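Local coordinates for 4-hydroxy-tetrahydrodipicolinate synthase (Methanocaldococcus jannaschii DSM 2661, PDB 2YXG), which probably catalyses the condensation of pyruvate with aspartate semialdehyde, a step of lysine biosynthesis by the diaminopimelate pathway, at residues 8-13 and 249-254; 100-105 and 130-135; 109-114 and 141-146; 242-247 and 270-275. All blocks are in the same frame, centred on the assembly; numbering follows the deposited sequence.

Contact 1 of 4, residues 8-13 and 249-254; sequences AIITPF and PVKTAL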
loop_
_atom_site.group_PDB
_atom_site.type_symbol
_atom_site.label_atom_id
_atom_site.label_comp_id
_atom_site.label_asym_id
_atom_site.label_seq_id
_atom_site.Cartn_x
_atom_site.Cartn_y
_atom_site.Cartn_z
ATOM N N ALA A 8 -2.475 16.894 -22.216
ATOM C CA ALA A 8 -2.295 17.804 -21.101
ATOM C C ALA A 8 -1.022 18.534 -21.427
ATOM O O ALA A 8 0.093 17.970 -21.351
ATOM C CB ALA A 8 -2.205 17.032 -19.761
ATOM N N ILE A 9 -1.185 19.758 -21.913
ATOM C CA ILE A 9 -0.045 20.459 -22.470
ATOM C C ILE A 9 0.888 20.968 -21.409
ATOM O O ILE A 9 0.454 21.344 -20.288
ATOM C CB ILE A 9 -0.411 21.610 -23.425
ATOM C CG1 ILE A 9 -1.265 22.675 -22.716
ATOM C CG2 ILE A 9 -1.012 21.011 -24.732
ATOM C CD1 ILE A 9 -1.203 24.068 -23.375
ATOM N N ILE A 10 2.180 20.936 -21.735
ATOM C CA ILE A 10 3.125 21.578 -20.883
ATOM C C ILE A 10 2.998 23.085 -20.993
ATOM O O ILE A 10 2.448 23.624 -21.969
ATOM C CB ILE A 10 4.563 21.159 -21.205
ATOM C CG1 ILE A 10 4.949 21.653 -22.629
ATOM C CG2 ILE A 10 4.690 19.645 -21.010
ATOM C CD1 ILE A 10 6.390 22.084 -22.764
ATOM N N THR A 11 3.495 23.763 -19.968
ATOM C CA THR A 11 3.716 25.210 -20.043
ATOM C C THR A 11 5.233 25.417 -20.328
ATOM O O THR A 11 6.055 25.226 -19.455
ATOM C CB THR A 11 3.258 25.929 -18.715
ATOM O OG1 THR A 11 1.887 25.617 -18.425
ATOM C CG2 THR A 11 3.397 27.451 -18.809
ATOM N N PRO A 12 5.596 25.827 -21.543
ATOM C CA PRO A 12 7.028 26.056 -21.830
ATOM C C PRO A 12 7.477 27.397 -21.256
ATOM O O PRO A 12 6.689 28.339 -21.228
ATOM C CB PRO A 12 7.092 26.068 -23.360
ATOM C CG PRO A 12 5.674 26.257 -23.840
ATOM C CD PRO A 12 4.729 26.148 -22.694
ATOM N N PHE A 13 8.713 27.449 -20.749
ATOM C CA PHE A 13 9.314 28.626 -20.183
ATOM C C PHE A 13 10.554 29.065 -21.030
ATOM O O PHE A 13 11.305 28.221 -21.562
ATOM C CB PHE A 13 9.738 28.384 -18.708
ATOM C CG PHE A 13 8.608 27.928 -17.773
ATOM C CD1 PHE A 13 7.426 28.693 -17.622
ATOM C CD2 PHE A 13 8.745 26.727 -17.014
ATOM C CE1 PHE A 13 6.381 28.266 -16.758
ATOM C CE2 PHE A 13 7.705 26.272 -16.136
ATOM C CZ PHE A 13 6.504 27.033 -16.013
ATOM N N PRO A 249 9.891 14.109 -17.397
ATOM C CA PRO A 249 10.187 13.377 -18.619
ATOM C C PRO A 249 9.615 14.004 -19.907
ATOM O O PRO A 249 10.332 14.120 -20.887
ATOM C CB PRO A 249 9.589 11.978 -18.357
ATOM C CG PRO A 249 9.546 11.858 -16.840
ATOM C CD PRO A 249 9.127 13.267 -16.449
ATOM N N VAL A 250 8.356 14.382 -19.924
ATOM C CA VAL A 250 7.788 14.999 -21.114
ATOM C C VAL A 250 8.482 16.297 -21.479
ATOM O O VAL A 250 8.772 16.509 -22.643
ATOM C CB VAL A 250 6.223 15.139 -21.076
ATOM C CG1 VAL A 250 5.737 16.219 -20.077
ATOM C CG2 VAL A 250 5.686 15.430 -22.473
ATOM N N LYS A 251 8.820 17.140 -20.520
ATOM C CA LYS A 251 9.554 18.348 -20.889
ATOM C C LYS A 251 10.997 17.998 -21.382
ATOM O O LYS A 251 11.545 18.612 -22.294
ATOM C CB LYS A 251 9.574 19.304 -19.709
ATOM C CG LYS A 251 9.244 20.747 -20.063
ATOM C CD LYS A 251 9.165 21.697 -18.799
ATOM C CE LYS A 251 8.155 22.778 -19.076
ATOM N NZ LYS A 251 8.278 23.952 -18.184
ATOM N N THR A 252 11.605 16.981 -20.775
ATOM C CA THR A 252 12.958 16.624 -21.130
ATOM C C THR A 252 12.938 16.134 -22.571
ATOM O O THR A 252 13.793 16.555 -23.382
ATOM C CB THR A 252 13.453 15.563 -20.216
ATOM O OG1 THR A 252 13.350 16.069 -18.885
ATOM C CG2 THR A 252 14.878 15.188 -20.534
ATOM N N ALA A 253 11.942 15.275 -22.877
ATOM C CA ALA A 253 11.722 14.769 -24.196
ATOM C C ALA A 253 11.472 15.881 -25.264
ATOM O O ALA A 253 12.090 15.847 -26.326
ATOM C CB ALA A 253 10.600 13.765 -24.183
ATOM N N LEU A 254 10.570 16.834 -24.988
ATOM C CA LEU A 254 10.352 17.985 -25.899
ATOM C C LEU A 254 11.623 18.789 -26.120
ATOM O O LEU A 254 11.873 19.189 -27.235
ATOM C CB LEU A 254 9.248 18.950 -25.404
ATOM C CG LEU A 254 7.905 18.206 -25.408
ATOM C CD1 LEU A 254 6.835 18.967 -24.634
ATOM C CD2 LEU A 254 7.461 17.893 -26.877
#

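Contact 2 of 4, residues 100-105 and 130-135; sequences LSITPY and VLYNVP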
loop_
_atom_site.group_PDB
_atom_site.type_symbol
_atom_site.label_atom_id
_atom_site.label_comp_id
_atom_site.label_asym_id
_atom_site.label_seq_id
_atom_site.Cartn_x
_atom_site.Cartn_y
_atom_site.Cartn_z
ATOM N N LEU A 100 -11.321 21.251 -16.136
ATOM C CA LEU A 100 -10.809 20.097 -15.419
ATOM C C LEU A 100 -10.586 20.491 -13.954
ATOM O O LEU A 100 -9.910 21.501 -13.654
ATOM C CB LEU A 100 -9.496 19.601 -16.027
ATOM C CG LEU A 100 -9.001 18.323 -15.311
ATOM C CD1 LEU A 100 -9.281 17.057 -16.133
ATOM C CD2 LEU A 100 -7.563 18.468 -14.881
ATOM N N SER A 101 -11.108 19.666 -13.053
ATOM C CA SER A 101 -11.126 19.999 -11.647
ATOM C C SER A 101 -10.646 18.778 -10.764
ATOM O O SER A 101 -11.350 17.778 -10.597
ATOM C CB SER A 101 -12.544 20.458 -11.286
ATOM O OG SER A 101 -12.592 20.909 -9.949
ATOM N N ILE A 102 -9.441 18.860 -10.236
ATOM C CA ILE A 102 -8.834 17.749 -9.489
ATOM C C ILE A 102 -9.427 17.668 -8.080
ATOM O O ILE A 102 -9.784 18.705 -7.461
ATOM C CB ILE A 102 -7.269 17.935 -9.433
ATOM C CG1 ILE A 102 -6.535 16.658 -8.940
ATOM C CG2 ILE A 102 -6.897 19.207 -8.625
ATOM C CD1 ILE A 102 -4.997 16.640 -9.223
ATOM N N THR A 103 -9.560 16.438 -7.561
ATOM C CA THR A 103 -9.900 16.293 -6.168
ATOM C C THR A 103 -8.802 17.060 -5.376
ATOM O O THR A 103 -7.606 16.901 -5.670
ATOM C CB THR A 103 -9.901 14.820 -5.716
ATOM O OG1 THR A 103 -8.543 14.339 -5.729
ATOM C CG2 THR A 103 -10.785 13.903 -6.668
ATOM N N PRO A 104 -9.202 17.879 -4.380
ATOM C CA PRO A 104 -8.243 18.501 -3.446
ATOM C C PRO A 104 -7.204 17.512 -2.954
ATOM O O PRO A 104 -7.544 16.397 -2.562
ATOM C CB PRO A 104 -9.143 18.905 -2.265
ATOM C CG PRO A 104 -10.412 19.365 -2.974
ATOM C CD PRO A 104 -10.592 18.259 -4.043
ATOM N N TYR A 105 -5.947 17.945 -2.935
ATOM C CA TYR A 105 -4.809 17.082 -2.629
ATOM C C TYR A 105 -4.346 17.535 -1.255
ATOM O O TYR A 105 -4.716 18.630 -0.826
ATOM C CB TYR A 105 -3.672 17.300 -3.673
ATOM C CG TYR A 105 -3.623 18.724 -4.135
ATOM C CD1 TYR A 105 -2.884 19.681 -3.431
ATOM C CD2 TYR A 105 -4.392 19.142 -5.232
ATOM C CE1 TYR A 105 -2.882 21.029 -3.863
ATOM C CE2 TYR A 105 -4.427 20.469 -5.642
ATOM C CZ TYR A 105 -3.670 21.410 -4.965
ATOM O OH TYR A 105 -3.664 22.749 -5.398
ATOM N N VAL A 130 -14.923 18.209 -16.042
ATOM C CA VAL A 130 -14.207 16.941 -15.920
ATOM C C VAL A 130 -13.582 16.813 -14.511
ATOM O O VAL A 130 -12.681 17.581 -14.116
ATOM C CB VAL A 130 -13.142 16.826 -17.045
ATOM C CG1 VAL A 130 -12.481 15.424 -17.071
ATOM C CG2 VAL A 130 -13.780 17.114 -18.411
ATOM N N LEU A 131 -14.063 15.841 -13.768
ATOM C CA LEU A 131 -13.504 15.510 -12.471
ATOM C C LEU A 131 -12.180 14.762 -12.664
ATOM O O LEU A 131 -12.113 13.886 -13.499
ATOM C CB LEU A 131 -14.472 14.634 -11.684
ATOM C CG LEU A 131 -15.875 15.233 -11.357
ATOM C CD1 LEU A 131 -16.730 14.244 -10.584
ATOM C CD2 LEU A 131 -15.753 16.497 -10.565
ATOM N N TYR A 132 -11.121 15.134 -11.956
ATOM C CA TYR A 132 -9.840 14.415 -12.113
ATOM C C TYR A 132 -9.483 13.711 -10.796
ATOM O O TYR A 132 -9.342 14.355 -9.760
ATOM C CB TYR A 132 -8.760 15.389 -12.536
ATOM C CG TYR A 132 -7.354 14.825 -12.660
ATOM C CD1 TYR A 132 -7.123 13.451 -12.871
ATOM C CD2 TYR A 132 -6.253 15.678 -12.623
ATOM C CE1 TYR A 132 -5.842 12.946 -12.977
ATOM C CE2 TYR A 132 -4.961 15.186 -12.763
ATOM C CZ TYR A 132 -4.764 13.825 -12.940
ATOM O OH TYR A 132 -3.485 13.326 -13.097
ATOM N N ASN A 133 -9.406 12.387 -10.843
ATOM C CA ASN A 133 -9.069 11.590 -9.693
ATOM C C ASN A 133 -7.684 10.962 -9.913
ATOM O O ASN A 133 -7.442 10.299 -10.921
ATOM C CB ASN A 133 -10.142 10.476 -9.475
ATOM C CG ASN A 133 -9.859 9.592 -8.246
ATOM O OD1 ASN A 133 -9.638 10.101 -7.120
ATOM N ND2 ASN A 133 -9.913 8.275 -8.446
ATOM N N VAL A 134 -6.768 11.174 -8.973
ATOM C CA VAL A 134 -5.396 10.577 -9.107
ATOM C C VAL A 134 -4.854 10.343 -7.727
ATOM O O VAL A 134 -4.009 11.085 -7.240
ATOM C CB VAL A 134 -4.439 11.457 -10.027
ATOM C CG1 VAL A 134 -4.333 12.914 -9.484
ATOM C CG2 VAL A 134 -3.055 10.811 -10.256
ATOM N N PRO A 135 -5.367 9.327 -7.061
ATOM C CA PRO A 135 -5.017 9.089 -5.662
ATOM C C PRO A 135 -3.503 9.013 -5.375
ATOM O O PRO A 135 -3.093 9.291 -4.245
ATOM C CB PRO A 135 -5.658 7.734 -5.341
ATOM C CG PRO A 135 -6.419 7.328 -6.531
ATOM C CD PRO A 135 -6.276 8.314 -7.621
HETATM O O HOH W 1 -7.502 11.926 -6.582
#

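Contact 3 of 4, residues 109-114 and 141-146; sequences PTQEGL and NLEPKT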
loop_
_atom_site.group_PDB
_atom_site.type_symbol
_atom_site.label_atom_id
_atom_site.label_comp_id
_atom_site.label_asym_id
_atom_site.label_seq_id
_atom_site.Cartn_x
_atom_site.Cartn_y
_atom_site.Cartn_z
ATOM N N PRO A 109 -9.875 15.639 2.153
ATOM C CA PRO A 109 -11.288 15.701 2.546
ATOM C C PRO A 109 -11.921 14.330 2.424
ATOM O O PRO A 109 -11.381 13.439 1.757
ATOM C CB PRO A 109 -11.894 16.676 1.543
ATOM C CG PRO A 109 -11.016 16.637 0.417
ATOM C CD PRO A 109 -9.608 16.443 0.956
ATOM N N THR A 110 -13.006 14.152 3.161
ATOM C CA THR A 110 -13.868 12.961 3.124
ATOM C C THR A 110 -14.682 12.957 1.816
ATOM O O THR A 110 -14.760 13.973 1.111
ATOM C CB THR A 110 -14.877 13.078 4.300
ATOM O OG1 THR A 110 -15.723 14.215 4.063
ATOM C CG2 THR A 110 -14.118 13.277 5.674
ATOM N N GLN A 111 -15.307 11.836 1.491
ATOM C CA GLN A 111 -16.229 11.780 0.330
ATOM C C GLN A 111 -17.262 12.906 0.269
ATOM O O GLN A 111 -17.509 13.479 -0.799
ATOM C CB GLN A 111 -16.914 10.407 0.246
ATOM C CG GLN A 111 -15.905 9.299 0.005
ATOM C CD GLN A 111 -15.112 9.478 -1.322
ATOM O OE1 GLN A 111 -15.684 9.719 -2.363
ATOM N NE2 GLN A 111 -13.802 9.376 -1.255
ATOM N N GLU A 112 -17.845 13.238 1.420
ATOM C CA GLU A 112 -18.892 14.266 1.527
ATOM C C GLU A 112 -18.253 15.636 1.304
ATOM O O GLU A 112 -18.829 16.527 0.638
ATOM C CB GLU A 112 -19.588 14.132 2.905
ATOM C CG GLU A 112 -20.781 15.069 3.166
ATOM C CD GLU A 112 -21.834 15.111 2.019
ATOM O OE1 GLU A 112 -22.126 14.059 1.356
ATOM O OE2 GLU A 112 -22.367 16.225 1.795
ATOM N N GLY A 113 -17.033 15.786 1.834
ATOM C CA GLY A 113 -16.227 17.008 1.591
ATOM C C GLY A 113 -15.940 17.190 0.112
ATOM O O GLY A 113 -16.103 18.271 -0.438
ATOM N N LEU A 114 -15.554 16.106 -0.538
ATOM C CA LEU A 114 -15.436 16.103 -2.012
ATOM C C LEU A 114 -16.713 16.460 -2.735
ATOM O O LEU A 114 -16.670 17.237 -3.669
ATOM C CB LEU A 114 -14.916 14.747 -2.538
ATOM C CG LEU A 114 -13.482 14.331 -2.147
ATOM C CD1 LEU A 114 -13.186 12.880 -2.575
ATOM C CD2 LEU A 114 -12.447 15.294 -2.781
ATOM N N ASN A 141 -9.147 9.136 -2.843
ATOM C CA ASN A 141 -9.790 8.484 -3.953
ATOM C C ASN A 141 -11.249 8.923 -4.028
ATOM O O ASN A 141 -11.999 8.719 -3.084
ATOM C CB ASN A 141 -9.692 6.956 -3.828
ATOM C CG ASN A 141 -10.322 6.220 -5.056
ATOM O OD1 ASN A 141 -10.038 6.577 -6.210
ATOM N ND2 ASN A 141 -11.226 5.234 -4.799
ATOM N N LEU A 142 -11.635 9.547 -5.121
ATOM C CA LEU A 142 -13.033 9.887 -5.346
ATOM C C LEU A 142 -13.809 8.623 -5.744
ATOM O O LEU A 142 -13.573 8.049 -6.802
ATOM C CB LEU A 142 -13.146 10.898 -6.475
ATOM C CG LEU A 142 -14.550 11.348 -6.953
ATOM C CD1 LEU A 142 -15.332 12.157 -5.837
ATOM C CD2 LEU A 142 -14.391 12.153 -8.172
ATOM N N GLU A 143 -14.738 8.209 -4.904
ATOM C CA GLU A 143 -15.426 6.942 -5.074
ATOM C C GLU A 143 -16.519 7.072 -6.096
ATOM O O GLU A 143 -17.139 8.139 -6.183
ATOM C CB GLU A 143 -16.008 6.467 -3.746
ATOM C CG GLU A 143 -14.875 6.132 -2.823
ATOM C CD GLU A 143 -15.302 5.773 -1.398
ATOM O OE1 GLU A 143 -16.508 5.571 -1.130
ATOM O OE2 GLU A 143 -14.412 5.662 -0.546
ATOM N N PRO A 144 -16.777 5.969 -6.855
ATOM C CA PRO A 144 -17.875 5.998 -7.841
ATOM C C PRO A 144 -19.240 6.372 -7.200
ATOM O O PRO A 144 -20.040 7.061 -7.844
ATOM C CB PRO A 144 -17.845 4.577 -8.473
ATOM C CG PRO A 144 -16.379 4.084 -8.223
ATOM C CD PRO A 144 -16.056 4.676 -6.835
ATOM N N LYS A 145 -19.484 6.031 -5.926
ATOM C CA LYS A 145 -20.762 6.434 -5.311
ATOM C C LYS A 145 -20.882 7.944 -5.226
ATOM O O LYS A 145 -21.971 8.477 -5.387
ATOM C CB LYS A 145 -21.012 5.805 -3.919
ATOM C CG LYS A 145 -20.070 6.288 -2.767
ATOM C CD LYS A 145 -20.522 5.636 -1.402
ATOM C CE LYS A 145 -19.590 6.022 -0.209
ATOM N NZ LYS A 145 -19.885 5.296 1.112
ATOM N N THR A 146 -19.749 8.604 -4.964
ATOM C CA THR A 146 -19.669 10.028 -4.843
ATOM C C THR A 146 -19.809 10.685 -6.193
ATOM O O THR A 146 -20.566 11.628 -6.317
ATOM C CB THR A 146 -18.412 10.480 -4.109
ATOM O OG1 THR A 146 -18.317 9.749 -2.881
ATOM C CG2 THR A 146 -18.453 11.980 -3.795
#

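Contact 4 of 4, residues 242-247 and 270-275; sequences FIETNP and EMSEEH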
loop_
_atom_site.group_PDB
_atom_site.type_symbol
_atom_site.label_atom_id
_atom_site.label_comp_id
_atom_site.label_asym_id
_atom_site.label_seq_id
_atom_site.Cartn_x
_atom_site.Cartn_y
_atom_site.Cartn_z
ATOM N N PHE A 242 6.841 8.353 -17.345
ATOM C CA PHE A 242 6.833 8.404 -15.885
ATOM C C PHE A 242 8.125 7.911 -15.198
ATOM O O PHE A 242 8.086 7.534 -14.006
ATOM C CB PHE A 242 5.591 7.720 -15.303
ATOM C CG PHE A 242 5.466 6.254 -15.624
ATOM C CD1 PHE A 242 6.191 5.301 -14.917
ATOM C CD2 PHE A 242 4.528 5.822 -16.570
ATOM C CE1 PHE A 242 6.039 3.958 -15.197
ATOM C CE2 PHE A 242 4.344 4.470 -16.840
ATOM C CZ PHE A 242 5.094 3.541 -16.170
ATOM N N ILE A 243 9.235 7.905 -15.945
ATOM C CA ILE A 243 10.506 7.452 -15.405
ATOM C C ILE A 243 10.925 8.288 -14.159
ATOM O O ILE A 243 11.501 7.773 -13.181
ATOM C CB ILE A 243 11.633 7.319 -16.494
ATOM C CG1 ILE A 243 12.796 6.525 -15.907
ATOM C CG2 ILE A 243 12.101 8.652 -17.029
ATOM C CD1 ILE A 243 13.919 6.399 -16.842
ATOM N N GLU A 244 10.618 9.571 -14.227
ATOM C CA GLU A 244 10.546 10.421 -13.059
ATOM C C GLU A 244 9.150 11.069 -13.124
ATOM O O GLU A 244 8.439 10.919 -14.133
ATOM C CB GLU A 244 11.701 11.461 -13.073
ATOM C CG GLU A 244 13.110 10.808 -13.114
ATOM C CD GLU A 244 14.303 11.746 -12.791
ATOM O OE1 GLU A 244 14.089 12.959 -12.521
ATOM O OE2 GLU A 244 15.464 11.239 -12.822
ATOM N N THR A 245 8.771 11.784 -12.065
ATOM C CA THR A 245 7.490 12.469 -11.964
ATOM C C THR A 245 7.162 13.362 -13.162
ATOM O O THR A 245 7.886 14.306 -13.417
ATOM C CB THR A 245 7.466 13.322 -10.711
ATOM O OG1 THR A 245 7.786 12.471 -9.615
ATOM C CG2 THR A 245 6.055 13.893 -10.487
ATOM N N ASN A 246 6.092 13.029 -13.896
ATOM C CA ASN A 246 5.454 13.971 -14.847
ATOM C C ASN A 246 5.297 15.390 -14.223
ATOM O O ASN A 246 4.890 15.503 -13.048
ATOM C CB ASN A 246 4.075 13.432 -15.224
ATOM C CG ASN A 246 3.356 14.324 -16.208
ATOM O OD1 ASN A 246 3.864 14.612 -17.296
ATOM N ND2 ASN A 246 2.170 14.771 -15.838
ATOM N N PRO A 247 5.621 16.471 -14.978
ATOM C CA PRO A 247 6.139 16.528 -16.342
ATOM C C PRO A 247 7.698 16.574 -16.577
ATOM O O PRO A 247 8.147 17.078 -17.621
ATOM C CB PRO A 247 5.529 17.822 -16.855
ATOM C CG PRO A 247 5.630 18.727 -15.655
ATOM C CD PRO A 247 5.358 17.834 -14.456
ATOM N N GLU A 270 15.795 18.939 -13.319
ATOM C CA GLU A 270 16.315 18.013 -14.334
ATOM C C GLU A 270 16.351 16.546 -13.921
ATOM O O GLU A 270 16.651 16.215 -12.806
ATOM C CB GLU A 270 17.744 18.394 -14.776
ATOM C CG GLU A 270 17.857 19.685 -15.562
ATOM C CD GLU A 270 18.892 19.620 -16.726
ATOM O OE1 GLU A 270 20.016 19.051 -16.550
ATOM O OE2 GLU A 270 18.578 20.172 -17.819
ATOM N N MET A 271 16.031 15.696 -14.882
ATOM C CA MET A 271 16.192 14.267 -14.799
ATOM C C MET A 271 17.663 13.849 -14.510
ATOM O O MET A 271 18.596 14.475 -15.041
ATOM C CB MET A 271 15.746 13.744 -16.158
ATOM C CG MET A 271 15.656 12.292 -16.360
ATOM S SD MET A 271 14.419 12.046 -17.661
ATOM C CE MET A 271 15.428 11.680 -19.039
ATOM N N SER A 272 17.846 12.798 -13.695
ATOM C CA SER A 272 19.188 12.160 -13.515
ATOM C C SER A 272 19.813 11.741 -14.857
ATOM O O SER A 272 19.092 11.517 -15.868
ATOM C CB SER A 272 19.108 10.953 -12.575
ATOM O OG SER A 272 18.673 9.782 -13.271
ATOM N N GLU A 273 21.144 11.651 -14.887
ATOM C CA GLU A 273 21.859 11.318 -16.140
ATOM C C GLU A 273 21.438 9.940 -16.618
ATOM O O GLU A 273 21.243 9.707 -17.813
ATOM C CB GLU A 273 23.369 11.387 -15.960
ATOM C CG GLU A 273 23.911 12.816 -16.012
ATOM C CD GLU A 273 23.548 13.509 -17.328
ATOM O OE1 GLU A 273 23.757 12.869 -18.397
ATOM O OE2 GLU A 273 23.040 14.668 -17.290
ATOM N N GLU A 274 21.237 9.033 -15.675
ATOM C CA GLU A 274 20.832 7.671 -16.039
ATOM C C GLU A 274 19.434 7.605 -16.679
ATOM O O GLU A 274 19.167 6.852 -17.609
ATOM C CB GLU A 274 20.853 6.818 -14.795
ATOM C CG GLU A 274 20.766 5.385 -15.087
ATOM C CD GLU A 274 20.696 4.581 -13.806
ATOM O OE1 GLU A 274 21.781 4.451 -13.159
ATOM O OE2 GLU A 274 19.579 4.093 -13.462
ATOM N N HIS A 275 18.526 8.382 -16.140
ATOM C CA HIS A 275 17.173 8.439 -16.666
ATOM C C HIS A 275 17.148 9.151 -18.026
ATOM O O HIS A 275 16.391 8.728 -18.892
ATOM C CB HIS A 275 16.242 9.069 -15.617
ATOM C CG HIS A 275 15.984 8.179 -14.441
ATOM N ND1 HIS A 275 15.450 8.644 -13.258
ATOM C CD2 HIS A 275 16.209 6.851 -14.253
ATOM C CE1 HIS A 275 15.312 7.634 -12.407
ATOM N NE2 HIS A 275 15.778 6.540 -12.983
HETATM O O HOH W 2 15.345 14.863 -10.916
#

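Contact 1 of 4, residues 8-13 and 249-254
I10 carries the tight half of this contact, where the loop after strand 4-7 meets helix 248-256. Its CD1 reaches tip to tip toward L254 CD1, 3.7 Å away, while I10 CG2 slides past V250 CG1 at the same 3.7 Å. With I10 CG1 set between the backbone N and the carbonyl carbon (chi1 65°), the two branches divide: one goes to V250, the other to L254, a turn further along the helix.

Beyond I10 the packing is looser, though no side of the contact faces solvent. The K251 chain bridges the interval, its CE 4.1 Å from I10 CD1, and runs on to the carbonyl of T11. There NZ donates to T11 O at 2.9 Å, tilted 21° from the carbonyl plane. The ammonium also comes obliquely to the F13 ring, 3.0 Å from F13 CD2, and outside the two segments it forms a salt bridge with E46 and a hydrogen bond to the carbonyl of E263. A methionine in place of K251 would probably leave T11 O without this donor and the E46 carboxylate without this ammonium as its partner. The pairing of an apolar half with a polar one suggests that I10 seats helix 248-256, while the lysine ties it to the loop, its charge probably balanced by E46 and the carbonyls of T11 and E263.

Contact 2 of 4, residues 100-105 and 130-135
S101 and Y132 meet through their main chains in a parallel ladder. S101 N donates to V130 O (2.8 Å), Y132 N to S101 O and T103 N to Y132 O (both 3.0 Å). The first and third come almost straight onto their carbonyls, whereas the Y132 N-H lies 51° out of the plane of the S101 carbonyl. V130 O and Y132 O each receive a CA-H contact besides, from L100 and I102. L131 turns its own backbone bonds to A159 and K161 of the next strand, and L100 pairs with A74 and A76 on the other side.

The strands are neighbours in a TIM barrel, joined as a beta-alpha-beta crossover through helix 111-124, whose F118 touches S101 and L131. On the other face lie L100, V130, I102 and Y132, the last the predicted proton donor/acceptor, beside K161. L100 CD1 packs on V130 CG1, and I102 CD1 and L100 CD2 each lie 3.8 Å from Y132 CD2, approaching the ring obliquely. I102 CG1 and Y132 CG both stand opposite the backbone N (chi1 -167° and 176°), which lays the two side chains side by side.

Where the ladder ends, a water accepts from V134 N at 2.6 Å, donates to N133 OD1 at 2.9 Å and is hydrogen-bonded to T103 OG1 at 2.8 Å. N133 OD1 also accepts from L142 N, while N133 ND2 is taken up by E162 and N141.

Contact 3 of 4, residues 109-114 and 141-146
Q111 enters the start of the neighbouring helix as a folded side chain, and each atom along it meets something different. CB lies against T146, 3.5 Å from its OG1. CG sits 3.8 Å from both T146 OG1 and E143 CD, and there the chain bends (chi2 -60°), turning the amide toward residues 141-143. Q111 CD then stacks on the carboxylate of E143, 3.7 Å from E143 CD, with the two flat groups only 10° from parallel although the side chains cross at about a right angle.

The tip is held by three bonds. OE1 accepts from T146 OG1 at 2.7 Å, in the carbonyl plane on a lone pair, and from E143 N at 3.1 Å, a nearly straight bond whose donor stands 37° above that plane. NE2 donates to N141 O at 2.7 Å. With both ends of the amide engaged, its rotation is fixed, and OE1 meets the backbone N-H at the N-cap position of helix 144-153. Beside the polar group, L114 CD1 meets L142 CD1 at 4.0 Å; both leucines also touch T103.

Helix 111-124 has its own N-cap, T110, whose OG1 accepts from G113 N. The contact thus joins the first turns of helices 111-124 and 144-153, which lie on the outside of the barrel. N133, at the end of strand 129-133, ties residues 141-142 to the barrel sheet. P144 continues the row onto helix 168-177, while P109 and T110 face P267 and E244 of the second subunit.

Contact 4 of 4, residues 242-247 and 270-275
I243 and H275 face each other with their CA atoms 6.9 Å apart, and E244 and M271 stand at a similar 7.0 Å. Residues 242-247 form an irregular loop, ending in a cis peptide before P247. Residues 270-275 run from an extended stretch into helix 273-286, with S272 as N-cap: its OG accepts from H275 N.

E244 spans the interval with an extended chain, and its OE2 takes two donors. S272 N reaches it on the syn side at 3.0 Å, whereas H275 ND1 uses the anti lone pair at 2.6 Å, with OE2 near the plane of the imidazole. Carboxylate and ring are turned 77° against each other. The other oxygen, OE1, accepts at 2.8 Å from a water that also donates to E270 O. The nearby helix start would probably stabilise the carboxylate's charge. An alanine for E244 would probably leave S272 N and H275 ND1 without their common acceptor and the imidazole freer to turn.

I243 lies over one face of the imidazole, its CG1 making a CH-pi contact 4.0 Å from the ring centroid, offset toward the rim, and its CD1 3.5 Å from H275 CD2. The I243 and M271 side chains cross at about a right angle.

T245 OG1 is hydrogen-bonded to the carbonyl of K108 of the second subunit. N246 bonds T44, predicted to bind pyruvate, but the E244-H275 pair lies away from the annotated sites: a His-carboxylate hydrogen bond joined to a capped helix start, among the C-terminal helices that follow the barrel.

The four contacts fall into two pairs on the TIM barrel and its C-terminal helices. Contacts 2 and 3, centres about 11 Å apart, share the run from strand 98-102 through helix 111-124 to strand 129-133; their segments alternate along the chain, and N133 probably hydrogen-bonds N141 and L142 between them. Contacts 1 and 4, centres about 12 Å apart, touch where P249 meets I243 and E244, and they too alternate. Contact 1 spans nearly the whole chain, with contacts 2 and 3 between its ends; both close before contact 4 opens. Contacts 2, 3 and 4 also reach the second subunit, so barrel and C-terminal helices both take part in that interface.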